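Local structure of particle-associated glycoside hydrolase (Acinetobacter phage Fri1, 6C72) at residues Asn414-Gly419 against Asn435-Thr440; Asp430-Asn435 against Thr452-Gln457; Ala442-Asn447 against Gln457-Arg462. The protein probably degrades the capsular polysaccharide of its Acinetobacter baumannii host during virus entry, acting as the enzymatic tailspike of the phage, three copies to an assembly. All blocks are in the same frame, centred on the assembly; numbering follows the deposited sequence.

Along the chain, interaction 1 opens first: strand 416-418 and the start of helix 438-441 meet across a loop that contains strand 422-429. Before it closes, interaction 2 opens at 430-435, just beyond that strand, and reaches forward to 452-457; the two therefore cross and share Asn435. Interaction 3, 442-447 against 457-462, follows interaction 1 in series but crosses interaction 2, with Gln457 common to both. Their side chains touch: Ala439 meets Phe433 and Ile456, and Ile456 and Phe433 both meet Phe444. Together they tie the last parallel strands of the beta-helix to the short helix and to the chain that leaves toward strand 475-478.

Interaction 1 of 3, residues Asn414-Gly419 against Asn435-Thr440; sequences NTLVTG and NNIVAT
The start of helix 438-441 lies against residues 415-417, where methyls of Ile437 and Val438 meet methyls of Leu416 and Val417 and the carbonyl of Thr415. Asn436 comes just before. Its OD1 accepts from Val438 N at 2.9 Å, with an N-H...O angle of 155°, the donor standing above the amide plane; asparagine is short enough to fold back in this way and cap the helix start. The same OD1 takes a proton from a water that in turn accepts from Thr415 N, so one amide oxygen serves the helix and the facing chain together, while ND2 is held by Ser412. Ile437 is exposed to solvent, yet its CG2 branch turns inward and crosses the end of Leu416 obliquely, 3.8 Å from Leu416 CD2. Val438 goes deeper. Its CG1 lies anti to the backbone N (chi1 169°), which sends it to Val417 CG2 at 4.0 Å, while CG2, beside the N, is left to face Thr415 O at 3.4 Å. Phe411 packs on Val438 as well, and a compact branched residue suits this enclosed place. Thr415 spends its hydroxyl elsewhere, chiefly on Tyr413 O. Between the two segments the polar link runs through water, but Gln441 OE1, farther along the helix, accepts directly from Val417 N; methyl packing, a water bridge and that side-chain bond thus jointly hold the helix on strand 416-418.

Interaction 2 of 3, residues Asp430-Asn435 against Thr452-Gln457; sequences DTTFEN and TATVIQ
First torsions bring OD1 of Asp430 and OG1 of Thr452 together, although the CB of Asp430 starts away from the other segment: CG of Asp430 lies beside its own backbone N (chi1 -65°), and OG1 of Thr452 sits between its N and carbonyl carbon (chi1 62°), close to that N. OD1 of Asp430 can therefore accept two protons from one residue. Thr452 N approaches nearly along the C-O axis, 2.8 Å from Asp430 OD1, in an almost straight bond, whereas Thr452 OG1 arrives at the same oxygen from above the carboxylate plane at 3.1 Å. The other oxygen, OD2, forms a salt bridge with Lys409, which probably helps keep the group charged. Both segments are loops that leave consecutive coils of the parallel beta-helix, one after strand 422-429 and the other after strand 448-450, and Thr454 N to Thr431 O, 2.8 Å, joins them by a backbone bond just beyond the strands. The Ala453 methyl tucks against Thr431, CB 3.4 Å from Thr431 O, and Ala453 CA makes a CA-H...O contact with that oxygen at 3.1 Å. Farther on, Thr454 OG1 accepts a weak bond from Phe433 N at 3.4 Å, while Thr432 OG1 accepts from Glu434 N and closes an ST turn. Within the turn, the Phe433 side chain makes the contact apolar: it crosses Ile456 at about a right angle, Phe433 CD2 lying 4.0 Å from Ile456 CG1, and its ring stacks on Phe411.

Interaction 3 of 3, residues Ala442-Asn447 against Gln457-Arg462; sequences ASFGVN and QPVDRR
Phe444 and Val459 form a single antiparallel hydrogen-bonded pair, Phe444 N to Val459 O at 3.0 Å and Val459 N to Phe444 O at 2.9 Å. Their side chains run side by side, and Val459 CG1 also lies over one face of the Arg461 guanidinium. This is the tight part, and Pro458 belongs to it, its CA 3.2 Å from Phe444 O and its ring against Gly445 O. Ser443 adds a grip: its hydroxyl, small enough to sit against the backbone, accepts from Arg461 N at 2.8 Å and also bonds Gly419 O. Arg461 extends from CG to NE, bringing NH1 within 2.7 Å of Ala442 O, in the carbonyl plane; Ala439 O is its second acceptor. The guanidinium stands nearly perpendicular to the Phe444 ring, whose edge NH1 approaches. Gln457, by contrast, is exposed, starts away from the other segment and adds little. Asp460 is a buried polar group: Arg462 NE and NH2 grip its carboxylate, OD1 also accepts from Arg462 N in an Asx turn, and OD2 bonds Tyr468 of the second subunit. A single antiparallel bridge from the outgoing chain to strand 443-444, itself parallel to strand 422-429, closes the end of the beta-helix, consistent with a trimeric tailspike.

Interaction 1 of 3, residues Asn414-Gly419 against Asn435-Thr440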
ATOM      1  N   ASN A 414     -16.828 -12.196 -21.879  1.00 33.55           N
ATOM      2  CA  ASN A 414     -15.808 -13.016 -22.536  1.00 33.33           C
ATOM      3  C   ASN A 414     -14.557 -13.173 -21.672  1.00 32.49           C
ATOM      4  O   ASN A 414     -13.439 -13.240 -22.184  1.00 32.55           O
ATOM      5  CB  ASN A 414     -15.450 -12.419 -23.904  1.00 34.17           C
ATOM      6  CG  ASN A 414     -14.736 -13.398 -24.816  1.00 34.07           C
ATOM      7  OD1 ASN A 414     -14.989 -14.603 -24.786  1.00 33.70           O
ATOM      8  ND2 ASN A 414     -13.829 -12.875 -25.643  1.00 34.42           N
ATOM      9  N   THR A 415     -14.727 -13.206 -20.351  1.00 29.86           N
ATOM     10  CA  THR A 415     -13.610 -13.228 -19.414  1.00 28.99           C
ATOM     11  C   THR A 415     -13.469 -14.607 -18.770  1.00 28.38           C
ATOM     12  O   THR A 415     -14.463 -15.304 -18.542  1.00 28.36           O
ATOM     13  CB  THR A 415     -13.800 -12.133 -18.361  1.00 28.54           C
ATOM     14  OG1 THR A 415     -13.879 -10.872 -19.039  1.00 29.35           O
ATOM     15  CG2 THR A 415     -12.646 -12.081 -17.397  1.00 27.74           C
ATOM     16  N   LEU A 416     -12.221 -15.014 -18.510  1.00 29.24           N
ATOM     17  CA  LEU A 416     -11.905 -16.281 -17.852  1.00 28.96           C
ATOM     18  C   LEU A 416     -10.962 -16.006 -16.692  1.00 28.68           C
ATOM     19  O   LEU A 416     -10.035 -15.197 -16.823  1.00 28.83           O
ATOM     20  CB  LEU A 416     -11.247 -17.265 -18.809  1.00 29.34           C
ATOM     21  CG  LEU A 416     -11.968 -17.622 -20.105  1.00 29.84           C
ATOM     22  CD1 LEU A 416     -10.983 -18.257 -21.079  1.00 30.20           C
ATOM     23  CD2 LEU A 416     -13.139 -18.572 -19.813  1.00 29.77           C
ATOM     24  N   VAL A 417     -11.219 -16.636 -15.544  1.00 25.64           N
ATOM     25  CA  VAL A 417     -10.352 -16.497 -14.382  1.00 25.39           C
ATOM     26  C   VAL A 417     -10.071 -17.890 -13.834  1.00 26.31           C
ATOM     27  O   VAL A 417     -10.583 -18.893 -14.334  1.00 27.10           O
ATOM     28  CB  VAL A 417     -10.952 -15.579 -13.287  1.00 24.68           C
ATOM     29  CG1 VAL A 417     -11.386 -14.233 -13.868  1.00 24.38           C
ATOM     30  CG2 VAL A 417     -12.102 -16.255 -12.528  1.00 24.84           C
ATOM     31  N   THR A 418      -9.251 -17.950 -12.795  1.00 28.44           N
ATOM     32  CA  THR A 418      -9.046 -19.193 -12.065  1.00 28.85           C
ATOM     33  C   THR A 418      -9.486 -18.982 -10.623  1.00 29.15           C
ATOM     34  O   THR A 418      -9.911 -17.889 -10.230  1.00 29.05           O
ATOM     35  CB  THR A 418      -7.590 -19.659 -12.139  1.00 29.45           C
ATOM     36  OG1 THR A 418      -6.818 -18.982 -11.147  1.00 30.07           O
ATOM     37  CG2 THR A 418      -7.002 -19.376 -13.504  1.00 29.28           C
ATOM     38  N   GLY A 419      -9.389 -20.048  -9.835  1.00 28.15           N
ATOM     39  CA  GLY A 419      -9.749 -19.984  -8.432  1.00 28.27           C
ATOM     40  C   GLY A 419      -8.863 -19.091  -7.602  1.00 28.23           C
ATOM     41  O   GLY A 419      -9.236 -18.757  -6.470  1.00 28.43           O
ATOM     42  N   ASN A 435     -25.009 -17.406 -16.948  1.00 39.16           N
ATOM     43  CA  ASN A 435     -24.221 -17.908 -18.073  1.00 39.07           C
ATOM     44  C   ASN A 435     -22.792 -17.377 -18.073  1.00 38.50           C
ATOM     45  O   ASN A 435     -22.099 -17.448 -19.093  1.00 38.56           O
ATOM     46  CB  ASN A 435     -24.884 -17.584 -19.417  1.00 39.76           C
ATOM     47  CG  ASN A 435     -26.327 -18.009 -19.471  1.00 40.38           C
ATOM     48  OD1 ASN A 435     -27.191 -17.258 -19.926  1.00 40.94           O
ATOM     49  ND2 ASN A 435     -26.606 -19.209 -18.984  1.00 40.35           N
ATOM     50  N   ASN A 436     -22.324 -16.836 -16.956  1.00 30.37           N
ATOM     51  CA  ASN A 436     -20.964 -16.327 -16.858  1.00 29.66           C
ATOM     52  C   ASN A 436     -20.098 -17.368 -16.166  1.00 29.07           C
ATOM     53  O   ASN A 436     -20.213 -17.572 -14.953  1.00 28.87           O
ATOM     54  CB  ASN A 436     -20.910 -15.007 -16.098  1.00 29.57           C
ATOM     55  CG  ASN A 436     -19.548 -14.340 -16.218  1.00 29.15           C
ATOM     56  OD1 ASN A 436     -18.556 -15.011 -16.495  1.00 28.77           O
ATOM     57  ND2 ASN A 436     -19.491 -13.026 -16.017  1.00 29.34           N
ATOM     58  N   ILE A 437     -19.168 -17.956 -16.923  1.00 29.01           N
ATOM     59  CA  ILE A 437     -18.321 -19.018 -16.408  1.00 29.26           C
ATOM     60  C   ILE A 437     -17.447 -18.542 -15.255  1.00 28.05           C
ATOM     61  O   ILE A 437     -17.010 -19.361 -14.435  1.00 28.36           O
ATOM     62  CB  ILE A 437     -17.469 -19.590 -17.561  1.00 29.88           C
ATOM     63  CG1 ILE A 437     -16.777 -20.891 -17.138  1.00 30.67           C
ATOM     64  CG2 ILE A 437     -16.479 -18.521 -18.091  1.00 28.78           C
ATOM     65  CD1 ILE A 437     -16.111 -21.613 -18.270  1.00 31.72           C
ATOM     66  N   VAL A 438     -17.201 -17.232 -15.148  1.00 27.40           N
ATOM     67  CA  VAL A 438     -16.417 -16.710 -14.030  1.00 27.01           C
ATOM     68  C   VAL A 438     -17.041 -17.132 -12.704  1.00 27.18           C
ATOM     69  O   VAL A 438     -16.327 -17.399 -11.724  1.00 27.16           O
ATOM     70  CB  VAL A 438     -16.298 -15.169 -14.127  1.00 26.89           C
ATOM     71  CG1 VAL A 438     -15.731 -14.563 -12.835  1.00 26.67           C
ATOM     72  CG2 VAL A 438     -15.454 -14.756 -15.326  1.00 26.91           C
ATOM     73  N   ALA A 439     -18.370 -17.229 -12.656  1.00 26.88           N
ATOM     74  CA  ALA A 439     -19.028 -17.608 -11.413  1.00 27.41           C
ATOM     75  C   ALA A 439     -18.685 -19.028 -10.978  1.00 28.39           C
ATOM     76  O   ALA A 439     -18.782 -19.327  -9.785  1.00 28.75           O
ATOM     77  CB  ALA A 439     -20.546 -17.450 -11.549  1.00 28.17           C
ATOM     78  N   THR A 440     -18.256 -19.895 -11.893  1.00 35.30           N
ATOM     79  CA  THR A 440     -17.854 -21.247 -11.523  1.00 35.53           C
ATOM     80  C   THR A 440     -16.348 -21.386 -11.358  1.00 35.32           C
ATOM     81  O   THR A 440     -15.879 -22.459 -10.979  1.00 35.61           O
ATOM     82  CB  THR A 440     -18.348 -22.281 -12.558  1.00 35.80           C
ATOM     83  OG1 THR A 440     -17.564 -22.191 -13.755  1.00 35.57           O
ATOM     84  CG2 THR A 440     -19.812 -22.065 -12.906  1.00 36.16           C
TER
HETATM   85  O   HOH W   1     -17.155 -13.510 -18.514  1.00 24.45           O

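Interaction 2 of 3, residues Asp430-Asn435 against Thr452-Gln457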
ATOM      1  N   ASP A 430     -27.603  -5.131  -9.138  1.00 34.52           N
ATOM      2  CA  ASP A 430     -28.236  -5.760 -10.291  1.00 34.57           C
ATOM      3  C   ASP A 430     -27.267  -6.614 -11.101  1.00 34.28           C
ATOM      4  O   ASP A 430     -27.599  -7.013 -12.221  1.00 34.35           O
ATOM      5  CB  ASP A 430     -28.898  -4.737 -11.236  1.00 34.86           C
ATOM      6  CG  ASP A 430     -30.069  -3.988 -10.605  1.00 35.09           C
ATOM      7  OD1 ASP A 430     -30.786  -4.557  -9.761  1.00 35.18           O
ATOM      8  OD2 ASP A 430     -30.308  -2.827 -11.006  1.00 35.22           O
ATOM      9  N   THR A 431     -26.079  -6.907 -10.572  1.00 31.72           N
ATOM     10  CA  THR A 431     -25.076  -7.659 -11.321  1.00 31.32           C
ATOM     11  C   THR A 431     -25.546  -9.085 -11.571  1.00 31.03           C
ATOM     12  O   THR A 431     -25.857  -9.816 -10.625  1.00 30.96           O
ATOM     13  CB  THR A 431     -23.751  -7.686 -10.565  1.00 31.00           C
ATOM     14  OG1 THR A 431     -23.436  -6.371 -10.100  1.00 31.36           O
ATOM     15  CG2 THR A 431     -22.634  -8.193 -11.476  1.00 30.46           C
ATOM     16  N   THR A 432     -25.599  -9.487 -12.837  1.00 35.61           N
ATOM     17  CA  THR A 432     -25.966 -10.852 -13.188  1.00 35.37           C
ATOM     18  C   THR A 432     -24.725 -11.660 -13.552  1.00 34.69           C
ATOM     19  O   THR A 432     -23.867 -11.197 -14.316  1.00 34.59           O
ATOM     20  CB  THR A 432     -26.964 -10.884 -14.343  1.00 35.88           C
ATOM     21  OG1 THR A 432     -27.155 -12.244 -14.758  1.00 35.70           O
ATOM     22  CG2 THR A 432     -26.457 -10.057 -15.526  1.00 36.16           C
ATOM     23  N   PHE A 433     -24.632 -12.867 -12.993  1.00 30.94           N
ATOM     24  CA  PHE A 433     -23.629 -13.853 -13.372  1.00 30.29           C
ATOM     25  C   PHE A 433     -24.255 -14.990 -14.177  1.00 30.48           C
ATOM     26  O   PHE A 433     -23.638 -16.049 -14.323  1.00 30.10           O
ATOM     27  CB  PHE A 433     -22.921 -14.413 -12.133  1.00 29.84           C
ATOM     28  CG  PHE A 433     -21.894 -13.480 -11.520  1.00 29.55           C
ATOM     29  CD1 PHE A 433     -20.552 -13.531 -11.916  1.00 28.86           C
ATOM     30  CD2 PHE A 433     -22.260 -12.571 -10.523  1.00 30.07           C
ATOM     31  CE1 PHE A 433     -19.605 -12.685 -11.342  1.00 28.63           C
ATOM     32  CE2 PHE A 433     -21.317 -11.730  -9.945  1.00 30.03           C
ATOM     33  CZ  PHE A 433     -19.984 -11.780 -10.362  1.00 29.27           C
ATOM     34  N   GLU A 434     -25.481 -14.804 -14.677  1.00 44.54           N
ATOM     35  CA  GLU A 434     -26.132 -15.824 -15.493  1.00 44.84           C
ATOM     36  C   GLU A 434     -25.309 -16.121 -16.744  1.00 44.68           C
ATOM     37  O   GLU A 434     -24.948 -15.214 -17.500  1.00 44.82           O
ATOM     38  CB  GLU A 434     -27.546 -15.379 -15.885  1.00 45.60           C
ATOM     39  CG  GLU A 434     -28.328 -16.428 -16.698  1.00 46.03           C
ATOM     40  CD  GLU A 434     -29.736 -15.982 -17.132  1.00 46.82           C
ATOM     41  OE1 GLU A 434     -30.067 -14.780 -16.994  1.00 47.02           O
ATOM     42  OE2 GLU A 434     -30.515 -16.840 -17.620  1.00 47.29           O
ATOM     43  N   ASN A 435     -25.009 -17.406 -16.948  1.00 39.16           N
ATOM     44  CA  ASN A 435     -24.221 -17.908 -18.073  1.00 39.07           C
ATOM     45  C   ASN A 435     -22.792 -17.377 -18.073  1.00 38.50           C
ATOM     46  O   ASN A 435     -22.099 -17.448 -19.093  1.00 38.56           O
ATOM     47  CB  ASN A 435     -24.884 -17.584 -19.417  1.00 39.76           C
ATOM     48  CG  ASN A 435     -26.327 -18.009 -19.471  1.00 40.38           C
ATOM     49  OD1 ASN A 435     -27.191 -17.258 -19.926  1.00 40.94           O
ATOM     50  ND2 ASN A 435     -26.606 -19.209 -18.984  1.00 40.35           N
ATOM     51  N   THR A 452     -31.598  -6.863  -8.362  1.00 32.51           N
ATOM     52  CA  THR A 452     -31.804  -8.164  -8.979  1.00 32.89           C
ATOM     53  C   THR A 452     -30.503  -8.946  -9.189  1.00 33.81           C
ATOM     54  O   THR A 452     -30.445  -9.783 -10.095  1.00 34.47           O
ATOM     55  CB  THR A 452     -32.526  -7.991 -10.309  1.00 33.26           C
ATOM     56  OG1 THR A 452     -31.703  -7.211 -11.187  1.00 34.22           O
ATOM     57  CG2 THR A 452     -33.845  -7.263 -10.084  1.00 32.31           C
ATOM     58  N   ALA A 453     -29.460  -8.671  -8.402  1.00 33.59           N
ATOM     59  CA  ALA A 453     -28.170  -9.326  -8.608  1.00 34.48           C
ATOM     60  C   ALA A 453     -28.246 -10.830  -8.346  1.00 34.42           C
ATOM     61  O   ALA A 453     -28.927 -11.286  -7.424  1.00 33.54           O
ATOM     62  CB  ALA A 453     -27.102  -8.704  -7.709  1.00 34.42           C
ATOM     63  N   THR A 454     -27.509 -11.598  -9.148  1.00 39.70           N
ATOM     64  CA  THR A 454     -27.392 -13.043  -8.967  1.00 39.75           C
ATOM     65  C   THR A 454     -26.579 -13.330  -7.713  1.00 39.46           C
ATOM     66  O   THR A 454     -25.384 -13.022  -7.656  1.00 40.05           O
ATOM     67  CB  THR A 454     -26.734 -13.681 -10.187  1.00 40.90           C
ATOM     68  OG1 THR A 454     -27.575 -13.509 -11.335  1.00 41.09           O
ATOM     69  CG2 THR A 454     -26.483 -15.169  -9.943  1.00 40.96           C
ATOM     70  N   VAL A 455     -27.222 -13.916  -6.706  1.00 30.92           N
ATOM     71  CA  VAL A 455     -26.545 -14.196  -5.446  1.00 30.65           C
ATOM     72  C   VAL A 455     -25.614 -15.382  -5.644  1.00 31.31           C
ATOM     73  O   VAL A 455     -26.044 -16.465  -6.053  1.00 31.36           O
ATOM     74  CB  VAL A 455     -27.554 -14.456  -4.317  1.00 29.69           C
ATOM     75  CG1 VAL A 455     -26.824 -14.761  -3.029  1.00 29.62           C
ATOM     76  CG2 VAL A 455     -28.459 -13.245  -4.124  1.00 29.11           C
ATOM     77  N   ILE A 456     -24.327 -15.167  -5.400  1.00 30.23           N
ATOM     78  CA  ILE A 456     -23.319 -16.218  -5.452  1.00 30.85           C
ATOM     79  C   ILE A 456     -22.945 -16.561  -4.017  1.00 30.33           C
ATOM     80  O   ILE A 456     -22.478 -15.694  -3.264  1.00 30.14           O
ATOM     81  CB  ILE A 456     -22.083 -15.789  -6.261  1.00 31.93           C
ATOM     82  CG1 ILE A 456     -22.498 -15.308  -7.648  1.00 32.52           C
ATOM     83  CG2 ILE A 456     -21.114 -16.958  -6.416  1.00 32.63           C
ATOM     84  CD1 ILE A 456     -23.054 -16.423  -8.505  1.00 32.82           C
ATOM     85  N   GLN A 457     -23.175 -17.813  -3.630  1.00 38.55           N
ATOM     86  CA  GLN A 457     -22.750 -18.261  -2.320  1.00 38.27           C
ATOM     87  C   GLN A 457     -21.227 -18.223  -2.251  1.00 38.89           C
ATOM     88  O   GLN A 457     -20.548 -18.470  -3.253  1.00 39.66           O
ATOM     89  CB  GLN A 457     -23.250 -19.681  -2.047  1.00 38.06           C
ATOM     90  CG  GLN A 457     -24.754 -19.797  -2.021  1.00 37.43           C
ATOM     91  CD  GLN A 457     -25.353 -18.918  -0.947  1.00 36.93           C
ATOM     92  OE1 GLN A 457     -24.779 -18.810   0.148  1.00 37.03           O
ATOM     93  NE2 GLN A 457     -26.465 -18.219  -1.268  1.00 36.50           N
TER

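Interaction 3 of 3, residues Ala442-Asn447 against Gln457-Arg462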
ATOM      1  N   ALA A 442     -14.006 -18.428 -10.147  1.00 26.50           N
ATOM      2  CA  ALA A 442     -13.366 -17.589  -9.154  1.00 25.95           C
ATOM      3  C   ALA A 442     -13.678 -18.069  -7.740  1.00 26.63           C
ATOM      4  O   ALA A 442     -14.631 -18.812  -7.495  1.00 27.38           O
ATOM      5  CB  ALA A 442     -13.818 -16.135  -9.309  1.00 24.98           C
ATOM      6  N   SER A 443     -12.851 -17.619  -6.800  1.00 26.59           N
ATOM      7  CA  SER A 443     -13.168 -17.743  -5.395  1.00 27.34           C
ATOM      8  C   SER A 443     -14.021 -16.553  -4.988  1.00 27.29           C
ATOM      9  O   SER A 443     -13.705 -15.409  -5.330  1.00 27.19           O
ATOM     10  CB  SER A 443     -11.903 -17.817  -4.544  1.00 28.07           C
ATOM     11  OG  SER A 443     -11.301 -19.090  -4.673  1.00 28.65           O
ATOM     12  N   PHE A 444     -15.109 -16.834  -4.273  1.00 27.91           N
ATOM     13  CA  PHE A 444     -16.022 -15.823  -3.762  1.00 28.33           C
ATOM     14  C   PHE A 444     -16.005 -15.878  -2.241  1.00 29.29           C
ATOM     15  O   PHE A 444     -16.239 -16.941  -1.654  1.00 29.50           O
ATOM     16  CB  PHE A 444     -17.452 -16.074  -4.254  1.00 28.06           C
ATOM     17  CG  PHE A 444     -17.656 -15.813  -5.718  1.00 27.20           C
ATOM     18  CD1 PHE A 444     -17.343 -16.788  -6.657  1.00 26.82           C
ATOM     19  CD2 PHE A 444     -18.201 -14.613  -6.150  1.00 27.20           C
ATOM     20  CE1 PHE A 444     -17.539 -16.546  -8.019  1.00 26.34           C
ATOM     21  CE2 PHE A 444     -18.401 -14.365  -7.503  1.00 26.50           C
ATOM     22  CZ  PHE A 444     -18.073 -15.326  -8.439  1.00 25.84           C
ATOM     23  N   GLY A 445     -15.736 -14.745  -1.611  1.00 27.86           N
ATOM     24  CA  GLY A 445     -15.967 -14.568  -0.190  1.00 28.91           C
ATOM     25  C   GLY A 445     -17.331 -13.963   0.072  1.00 29.18           C
ATOM     26  O   GLY A 445     -18.284 -14.158  -0.689  1.00 28.96           O
ATOM     27  N   VAL A 446     -17.432 -13.222   1.172  1.00 29.87           N
ATOM     28  CA  VAL A 446     -18.627 -12.429   1.406  1.00 30.19           C
ATOM     29  C   VAL A 446     -18.704 -11.326   0.359  1.00 28.95           C
ATOM     30  O   VAL A 446     -17.709 -10.644   0.086  1.00 28.23           O
ATOM     31  CB  VAL A 446     -18.612 -11.835   2.819  1.00 31.40           C
ATOM     32  CG1 VAL A 446     -19.765 -10.851   2.985  1.00 31.78           C
ATOM     33  CG2 VAL A 446     -18.701 -12.937   3.860  1.00 32.89           C
ATOM     34  N   ASN A 447     -19.881 -11.165  -0.246  1.00 28.90           N
ATOM     35  CA  ASN A 447     -20.195 -10.045  -1.126  1.00 28.11           C
ATOM     36  C   ASN A 447     -21.631  -9.600  -0.838  1.00 29.03           C
ATOM     37  O   ASN A 447     -22.410 -10.322  -0.210  1.00 30.15           O
ATOM     38  CB  ASN A 447     -20.014 -10.399  -2.617  1.00 27.05           C
ATOM     39  CG  ASN A 447     -18.548 -10.630  -2.997  1.00 26.49           C
ATOM     40  OD1 ASN A 447     -17.788  -9.680  -3.216  1.00 26.70           O
ATOM     41  ND2 ASN A 447     -18.149 -11.899  -3.071  1.00 26.38           N
ATOM     42  N   GLN A 457     -23.175 -17.813  -3.630  1.00 38.55           N
ATOM     43  CA  GLN A 457     -22.750 -18.261  -2.320  1.00 38.27           C
ATOM     44  C   GLN A 457     -21.227 -18.223  -2.251  1.00 38.89           C
ATOM     45  O   GLN A 457     -20.548 -18.470  -3.253  1.00 39.66           O
ATOM     46  CB  GLN A 457     -23.250 -19.681  -2.047  1.00 38.06           C
ATOM     47  CG  GLN A 457     -24.754 -19.797  -2.021  1.00 37.43           C
ATOM     48  CD  GLN A 457     -25.353 -18.918  -0.947  1.00 36.93           C
ATOM     49  OE1 GLN A 457     -24.779 -18.810   0.148  1.00 37.03           O
ATOM     50  NE2 GLN A 457     -26.465 -18.219  -1.268  1.00 36.50           N
ATOM     51  N   PRO A 458     -20.665 -17.896  -1.090  1.00 30.00           N
ATOM     52  CA  PRO A 458     -19.205 -17.960  -0.944  1.00 30.53           C
ATOM     53  C   PRO A 458     -18.710 -19.368  -1.224  1.00 30.96           C
ATOM     54  O   PRO A 458     -19.334 -20.353  -0.828  1.00 30.66           O
ATOM     55  CB  PRO A 458     -18.972 -17.553   0.513  1.00 30.21           C
ATOM     56  CG  PRO A 458     -20.228 -16.761   0.888  1.00 29.69           C
ATOM     57  CD  PRO A 458     -21.336 -17.423   0.135  1.00 29.45           C
ATOM     58  N   VAL A 459     -17.588 -19.461  -1.932  1.00 25.58           N
ATOM     59  CA  VAL A 459     -17.018 -20.747  -2.319  1.00 25.43           C
ATOM     60  C   VAL A 459     -15.523 -20.560  -2.522  1.00 25.75           C
ATOM     61  O   VAL A 459     -15.089 -19.606  -3.180  1.00 26.16           O
ATOM     62  CB  VAL A 459     -17.705 -21.313  -3.581  1.00 25.40           C
ATOM     63  CG1 VAL A 459     -17.711 -20.289  -4.723  1.00 25.83           C
ATOM     64  CG2 VAL A 459     -17.049 -22.604  -4.027  1.00 25.62           C
ATOM     65  N   ASP A 460     -14.730 -21.462  -1.941  1.00 26.90           N
ATOM     66  CA  ASP A 460     -13.276 -21.399  -2.021  1.00 27.50           C
ATOM     67  C   ASP A 460     -12.784 -22.298  -3.152  1.00 28.54           C
ATOM     68  O   ASP A 460     -13.104 -23.494  -3.189  1.00 28.62           O
ATOM     69  CB  ASP A 460     -12.639 -21.805  -0.696  1.00 27.05           C
ATOM     70  CG  ASP A 460     -11.135 -21.522  -0.649  1.00 27.47           C
ATOM     71  OD1 ASP A 460     -10.627 -20.770  -1.529  1.00 27.99           O
ATOM     72  OD2 ASP A 460     -10.471 -22.074   0.269  1.00 27.29           O
ATOM     73  N   ARG A 461     -12.025 -21.712  -4.084  1.00 27.59           N
ATOM     74  CA  ARG A 461     -11.419 -22.439  -5.196  1.00 28.56           C
ATOM     75  C   ARG A 461      -9.926 -22.129  -5.307  1.00 28.94           C
ATOM     76  O   ARG A 461      -9.313 -22.349  -6.364  1.00 29.53           O
ATOM     77  CB  ARG A 461     -12.153 -22.115  -6.505  1.00 28.92           C
ATOM     78  CG  ARG A 461     -13.679 -22.343  -6.433  1.00 28.42           C
ATOM     79  CD  ARG A 461     -14.364 -22.232  -7.785  1.00 28.74           C
ATOM     80  NE  ARG A 461     -15.769 -22.639  -7.742  1.00 28.21           N
ATOM     81  CZ  ARG A 461     -16.798 -21.816  -7.963  1.00 27.81           C
ATOM     82  NH1 ARG A 461     -16.581 -20.538  -8.245  1.00 27.97           N
ATOM     83  NH2 ARG A 461     -18.049 -22.267  -7.910  1.00 27.19           N
ATOM     84  N   ARG A 462      -9.329 -21.604  -4.244  1.00 27.34           N
ATOM     85  CA  ARG A 462      -7.929 -21.224  -4.297  1.00 27.93           C
ATOM     86  C   ARG A 462      -7.030 -22.456  -4.266  1.00 27.88           C
ATOM     87  O   ARG A 462      -7.343 -23.476  -3.646  1.00 27.36           O
ATOM     88  CB  ARG A 462      -7.587 -20.293  -3.134  1.00 28.13           C
ATOM     89  CG  ARG A 462      -8.246 -18.911  -3.214  1.00 28.33           C
ATOM     90  CD  ARG A 462      -8.095 -18.182  -1.879  1.00 28.46           C
ATOM     91  NE  ARG A 462      -8.774 -18.943  -0.835  1.00 27.86           N
ATOM     92  CZ  ARG A 462      -8.437 -18.917   0.450  1.00 27.92           C
ATOM     93  NH1 ARG A 462      -7.417 -18.164   0.858  1.00 28.56           N
ATOM     94  NH2 ARG A 462      -9.117 -19.661   1.322  1.00 27.42           N
TER